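Local coordinates for protein chlorella virus DNA ligase-adenylate (PDB 1FVI) that probably seals nicks in duplex DNA as an ATP-dependent ligase, working through a covalent lysyl-adenylate intermediate that is captured here, at residues 16-28 with 157-169. The protein carries 1 engineered substitution. Sequence-based numbering, arbitrary orientation.
Engineered in segment 16-28: Ala28 (natural residue Asp). With AMP (adenosine monophosphate), chain C.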
loop_
_atom_site.group_PDB
_atom_site.type_symbol
_atom_site.label_atom_id
_atom_site.label_comp_id
_atom_site.label_asym_id
_atom_site.label_seq_id
_atom_site.Cartn_x
_atom_site.Cartn_y
_atom_site.Cartn_z
ATOM N N ASP A 16 -19.548 -0.312 -9.839
ATOM C CA ASP A 16 -20.303 0.106 -8.653
ATOM C C ASP A 16 -19.741 1.367 -8.001
ATOM O O ASP A 16 -20.442 2.028 -7.231
ATOM C CB ASP A 16 -20.320 -1.000 -7.585
ATOM C CG ASP A 16 -21.397 -2.062 -7.828
ATOM O OD1 ASP A 16 -22.447 -1.756 -8.435
ATOM O OD2 ASP A 16 -21.202 -3.209 -7.375
ATOM N N VAL A 17 -18.490 1.703 -8.319
ATOM C CA VAL A 17 -17.809 2.857 -7.720
ATOM C C VAL A 17 -18.429 4.193 -8.068
ATOM O O VAL A 17 -18.656 4.482 -9.230
ATOM C CB VAL A 17 -16.309 2.888 -8.100
ATOM C CG1 VAL A 17 -15.631 4.124 -7.540
ATOM C CG2 VAL A 17 -15.604 1.665 -7.554
ATOM N N GLN A 18 -18.762 4.976 -7.044
ATOM C CA GLN A 18 -19.320 6.313 -7.238
ATOM C C GLN A 18 -18.064 7.106 -7.557
ATOM O O GLN A 18 -17.215 7.340 -6.686
ATOM C CB GLN A 18 -20.011 6.756 -5.960
ATOM C CG GLN A 18 -21.187 5.844 -5.598
ATOM C CD GLN A 18 -22.246 5.778 -6.705
ATOM O OE1 GLN A 18 -22.744 4.703 -7.039
ATOM N NE2 GLN A 18 -22.587 6.933 -7.279
ATOM N N PHE A 19 -17.983 7.582 -8.795
ATOM C CA PHE A 19 -16.750 8.181 -9.251
ATOM C C PHE A 19 -15.913 9.266 -8.693
ATOM O O PHE A 19 -14.689 9.096 -8.673
ATOM C CB PHE A 19 -16.533 8.024 -10.723
ATOM C CG PHE A 19 -15.713 6.856 -10.986
ATOM C CD1 PHE A 19 -16.259 5.725 -11.565
ATOM C CD2 PHE A 19 -14.423 6.801 -10.441
ATOM C CE1 PHE A 19 -15.539 4.545 -11.580
ATOM C CE2 PHE A 19 -13.703 5.646 -10.450
ATOM C CZ PHE A 19 -14.258 4.508 -11.017
ATOM N N PRO A 20 -16.465 10.445 -8.442
ATOM C CA PRO A 20 -15.434 11.311 -7.870
ATOM C C PRO A 20 -15.157 10.617 -6.510
ATOM O O PRO A 20 -16.007 10.645 -5.621
ATOM C CB PRO A 20 -16.170 12.637 -7.720
ATOM C CG PRO A 20 -17.082 12.622 -8.921
ATOM C CD PRO A 20 -17.623 11.208 -8.933
ATOM N N CYS A 21 -14.077 9.825 -6.455
ATOM C CA CYS A 21 -13.683 9.092 -5.244
ATOM C C CYS A 21 -12.207 9.319 -4.883
ATOM O O CYS A 21 -11.415 9.738 -5.722
ATOM C CB CYS A 21 -13.987 7.578 -5.378
ATOM S SG CYS A 21 -12.866 6.606 -6.455
ATOM N N LEU A 22 -11.886 9.095 -3.609
ATOM C CA LEU A 22 -10.542 9.256 -3.067
ATOM C C LEU A 22 -9.862 7.922 -2.745
ATOM O O LEU A 22 -10.258 7.210 -1.825
ATOM C CB LEU A 22 -10.598 10.152 -1.825
ATOM C CG LEU A 22 -11.104 11.572 -2.121
ATOM C CD1 LEU A 22 -11.318 12.356 -0.823
ATOM C CD2 LEU A 22 -10.103 12.291 -3.018
ATOM N N ALA A 23 -8.778 7.622 -3.453
ATOM C CA ALA A 23 -8.103 6.343 -3.258
ATOM C C ALA A 23 -6.742 6.359 -2.579
ATOM O O ALA A 23 -6.014 7.343 -2.634
ATOM C CB ALA A 23 -8.008 5.601 -4.604
ATOM N N THR A 24 -6.427 5.254 -1.910
ATOM C CA THR A 24 -5.145 5.078 -1.242
ATOM C C THR A 24 -4.749 3.622 -1.475
ATOM O O THR A 24 -5.558 2.826 -1.964
ATOM C CB THR A 24 -5.194 5.396 0.293
ATOM O OG1 THR A 24 -6.263 4.671 0.912
ATOM C CG2 THR A 24 -5.338 6.914 0.550
ATOM N N PRO A 25 -3.475 3.273 -1.211
ATOM C CA PRO A 25 -3.020 1.897 -1.411
ATOM C C PRO A 25 -3.413 0.943 -0.300
ATOM O O PRO A 25 -3.401 1.303 0.880
ATOM C CB PRO A 25 -1.509 2.050 -1.493
ATOM C CG PRO A 25 -1.248 3.172 -0.562
ATOM C CD PRO A 25 -2.336 4.160 -0.917
ATOM N N LYS A 26 -3.812 -0.263 -0.690
ATOM C CA LYS A 26 -4.177 -1.285 0.278
ATOM C C LYS A 26 -2.860 -1.809 0.890
ATOM O O LYS A 26 -2.051 -2.458 0.221
ATOM C CB LYS A 26 -4.959 -2.413 -0.407
ATOM C CG LYS A 26 -5.656 -3.421 0.518
ATOM C CD LYS A 26 -6.472 -4.391 -0.328
ATOM C CE LYS A 26 -7.418 -5.285 0.484
ATOM N NZ LYS A 26 -6.738 -6.229 1.431
ATOM N N ILE A 27 -2.626 -1.458 2.151
ATOM C CA ILE A 27 -1.420 -1.872 2.858
ATOM C C ILE A 27 -1.579 -3.203 3.619
ATOM O O ILE A 27 -2.599 -3.461 4.296
ATOM C CB ILE A 27 -0.958 -0.757 3.860
ATOM C CG1 ILE A 27 -0.715 0.548 3.115
ATOM C CG2 ILE A 27 0.298 -1.179 4.627
ATOM C CD1 ILE A 27 -0.968 1.754 3.959
ATOM N N ALA A 28 -0.560 -4.046 3.471
ATOM C CA ALA A 28 -0.485 -5.324 4.154
ATOM C C ALA A 28 0.307 -4.974 5.415
ATOM O O ALA A 28 1.522 -4.774 5.365
ATOM C CB ALA A 28 0.284 -6.336 3.301
ATOM N N LYS A 157 4.155 -0.780 -6.790
ATOM C CA LYS A 157 4.904 -0.293 -5.637
ATOM C C LYS A 157 4.936 -1.332 -4.512
ATOM O O LYS A 157 5.557 -1.126 -3.462
ATOM C CB LYS A 157 4.371 1.065 -5.167
ATOM C CG LYS A 157 4.634 2.183 -6.165
ATOM C CD LYS A 157 3.891 3.450 -5.770
ATOM C CE LYS A 157 4.043 4.558 -6.809
ATOM N NZ LYS A 157 3.390 4.232 -8.110
ATOM N N GLY A 158 4.287 -2.464 -4.756
ATOM C CA GLY A 158 4.286 -3.543 -3.784
ATOM C C GLY A 158 3.096 -3.652 -2.850
ATOM O O GLY A 158 3.134 -4.456 -1.922
ATOM N N PHE A 159 2.056 -2.853 -3.084
ATOM C CA PHE A 159 0.843 -2.886 -2.256
ATOM C C PHE A 159 -0.127 -3.978 -2.731
ATOM O O PHE A 159 0.014 -4.514 -3.833
ATOM C CB PHE A 159 0.156 -1.512 -2.254
ATOM C CG PHE A 159 1.015 -0.408 -1.687
ATOM C CD1 PHE A 159 1.557 0.567 -2.515
ATOM C CD2 PHE A 159 1.312 -0.368 -0.329
ATOM C CE1 PHE A 159 2.393 1.568 -2.004
ATOM C CE2 PHE A 159 2.142 0.622 0.197
ATOM C CZ PHE A 159 2.687 1.594 -0.642
ATOM N N GLU A 160 -1.133 -4.264 -1.914
ATOM C CA GLU A 160 -2.131 -5.313 -2.185
ATOM C C GLU A 160 -3.202 -4.991 -3.221
ATOM O O GLU A 160 -3.737 -5.885 -3.866
ATOM C CB GLU A 160 -2.870 -5.696 -0.885
ATOM C CG GLU A 160 -2.027 -6.306 0.223
ATOM C CD GLU A 160 -1.398 -7.622 -0.185
ATOM O OE1 GLU A 160 -0.199 -7.629 -0.558
ATOM O OE2 GLU A 160 -2.100 -8.653 -0.132
ATOM N N GLY A 161 -3.579 -3.730 -3.307
ATOM C CA GLY A 161 -4.628 -3.332 -4.216
ATOM C C GLY A 161 -4.975 -1.938 -3.776
ATOM O O GLY A 161 -4.102 -1.238 -3.253
ATOM N N VAL A 162 -6.238 -1.540 -3.910
ATOM C CA VAL A 162 -6.633 -0.181 -3.522
ATOM C C VAL A 162 -7.805 -0.032 -2.559
ATOM O O VAL A 162 -8.687 -0.897 -2.457
ATOM C CB VAL A 162 -6.775 0.789 -4.777
ATOM C CG1 VAL A 162 -6.416 0.071 -6.092
ATOM C CG2 VAL A 162 -8.136 1.446 -4.851
ATOM N N MET A 163 -7.740 1.040 -1.781
ATOM C CA MET A 163 -8.787 1.376 -0.816
ATOM C C MET A 163 -9.501 2.624 -1.330
ATOM O O MET A 163 -8.862 3.637 -1.606
ATOM C CB MET A 163 -8.195 1.616 0.578
ATOM C CG MET A 163 -7.434 0.412 1.131
ATOM S SD MET A 163 -8.401 -1.096 1.280
ATOM C CE MET A 163 -9.564 -0.655 2.603
ATOM N N ILE A 164 -10.824 2.524 -1.459
ATOM C CA ILE A 164 -11.694 3.595 -1.965
ATOM C C ILE A 164 -12.582 4.270 -0.892
ATOM O O ILE A 164 -13.235 3.599 -0.081
ATOM C CB ILE A 164 -12.630 3.037 -3.070
ATOM C CG1 ILE A 164 -11.799 2.354 -4.161
ATOM C CG2 ILE A 164 -13.450 4.161 -3.681
ATOM C CD1 ILE A 164 -12.582 1.407 -5.034
ATOM N N ARG A 165 -12.639 5.599 -0.938
ATOM C CA ARG A 165 -13.450 6.361 0.004
ATOM C C ARG A 165 -14.201 7.521 -0.634
ATOM O O ARG A 165 -13.670 8.228 -1.504
ATOM C CB ARG A 165 -12.582 6.948 1.123
ATOM C CG ARG A 165 -11.819 5.952 1.975
ATOM C CD ARG A 165 -11.795 6.413 3.419
ATOM N NE ARG A 165 -10.597 5.986 4.136
ATOM C CZ ARG A 165 -10.394 6.182 5.441
ATOM N NH1 ARG A 165 -11.312 6.782 6.193
ATOM N NH2 ARG A 165 -9.230 5.859 5.987
ATOM N N LYS A 166 -15.448 7.723 -0.205
ATOM C CA LYS A 166 -16.197 8.881 -0.686
ATOM C C LYS A 166 -15.656 10.060 0.163
ATOM O O LYS A 166 -15.262 9.882 1.319
ATOM C CB LYS A 166 -17.720 8.681 -0.556
ATOM C CG LYS A 166 -18.287 8.671 0.833
ATOM C CD LYS A 166 -19.755 8.253 0.760
ATOM C CE LYS A 166 -20.524 8.607 2.032
ATOM N NZ LYS A 166 -21.917 8.041 2.062
ATOM N N PRO A 167 -15.512 11.240 -0.452
ATOM C CA PRO A 167 -15.005 12.464 0.170
ATOM C C PRO A 167 -15.719 12.878 1.444
ATOM O O PRO A 167 -15.092 13.304 2.412
ATOM C CB PRO A 167 -15.222 13.502 -0.920
ATOM C CG PRO A 167 -15.095 12.719 -2.164
ATOM C CD PRO A 167 -15.861 11.480 -1.861
ATOM N N ASP A 168 -17.039 12.755 1.427
ATOM C CA ASP A 168 -17.877 13.141 2.551
ATOM C C ASP A 168 -18.084 12.072 3.612
ATOM O O ASP A 168 -18.811 12.292 4.579
ATOM C CB ASP A 168 -19.231 13.656 2.045
ATOM C CG ASP A 168 -19.999 12.612 1.258
ATOM O OD1 ASP A 168 -19.380 11.924 0.413
ATOM O OD2 ASP A 168 -21.227 12.486 1.477
ATOM N N GLY A 169 -17.414 10.938 3.467
ATOM C CA GLY A 169 -17.567 9.871 4.444
ATOM C C GLY A 169 -17.147 10.197 5.875
ATOM O O GLY A 169 -16.163 10.885 6.141
HETATM P P AMP C . -7.412 -6.873 2.571
HETATM O O1P AMP C . -8.605 -7.676 2.310
HETATM O O3P AMP C . -6.591 -7.905 3.451
HETATM O "O5'" AMP C . -7.723 -5.788 3.567
HETATM C "C5'" AMP C . -6.610 -4.932 4.126
HETATM C "C4'" AMP C . -6.896 -4.431 5.525
HETATM O "O4'" AMP C . -6.001 -3.338 5.746
HETATM C "C3'" AMP C . -8.328 -3.877 5.712
HETATM O "O3'" AMP C . -8.914 -4.177 6.978
HETATM C "C2'" AMP C . -8.170 -2.397 5.635
HETATM O "O2'" AMP C . -9.137 -1.756 6.458
HETATM C "C1'" AMP C . -6.700 -2.147 6.018
HETATM N N9 AMP C . -6.127 -1.087 5.211
HETATM C C8 AMP C . -4.935 -1.191 4.529
HETATM N N7 AMP C . -4.677 -0.086 3.888
HETATM C C5 AMP C . -5.719 0.795 4.139
HETATM C C6 AMP C . -5.992 2.110 3.730
HETATM N N6 AMP C . -5.167 2.809 2.916
HETATM N N1 AMP C . -7.134 2.652 4.190
HETATM C C2 AMP C . -7.931 1.965 4.978
HETATM N N3 AMP C . -7.801 0.720 5.443
HETATM C C4 AMP C . -6.649 0.141 4.994
HETATM O O HOH W 1 -8.657 6.292 0.338
HETATM O O HOH W 2 -4.531 -8.517 0.199
#
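Antiparallel pairing of strands 21-25 and 162-165, inside a mixed sheet of the nucleotidyltransferase domain, forms one wall of the adenylate pocket. Leu22 with Arg165 and Thr24 with Met163 are hydrogen-bonded pairs; Met163 N reaches Thr24 O at 2.8 Å, almost straight at 176°. Further along the pairing, Lys26 N donates to Gly161 O from above the Gly161 carbonyl plane, while Glu160 N meets Lys26 O in plane, so both backbone polar groups of the nucleophilic lysine are held by 157-169. Its side chain starts with CG anti to the backbone N (chi1 -168°), runs past Met163 SD, 3.7 Å from Lys26 CG, and bends at chi4 into the covalent bond from NZ to the AMP phosphorus. Met163 packs CG against one face of the adenine, 3.4 Å from AMP C6. Thr24 OG1 and Pro25 O accept from adenine N6, and Ile27 N donates to N7 (3.0 Å). Next to the lysine in sequence, Pro25 CB makes a CH-pi contact over one face of the Phe159 ring, 3.7 Å from its centroid. On the opposite sheet face from Met163, Ile164 CG2 packs on Cys21 SG. Adenine recognition and covalent capture of the phosphate thus share one backbone-braced segment.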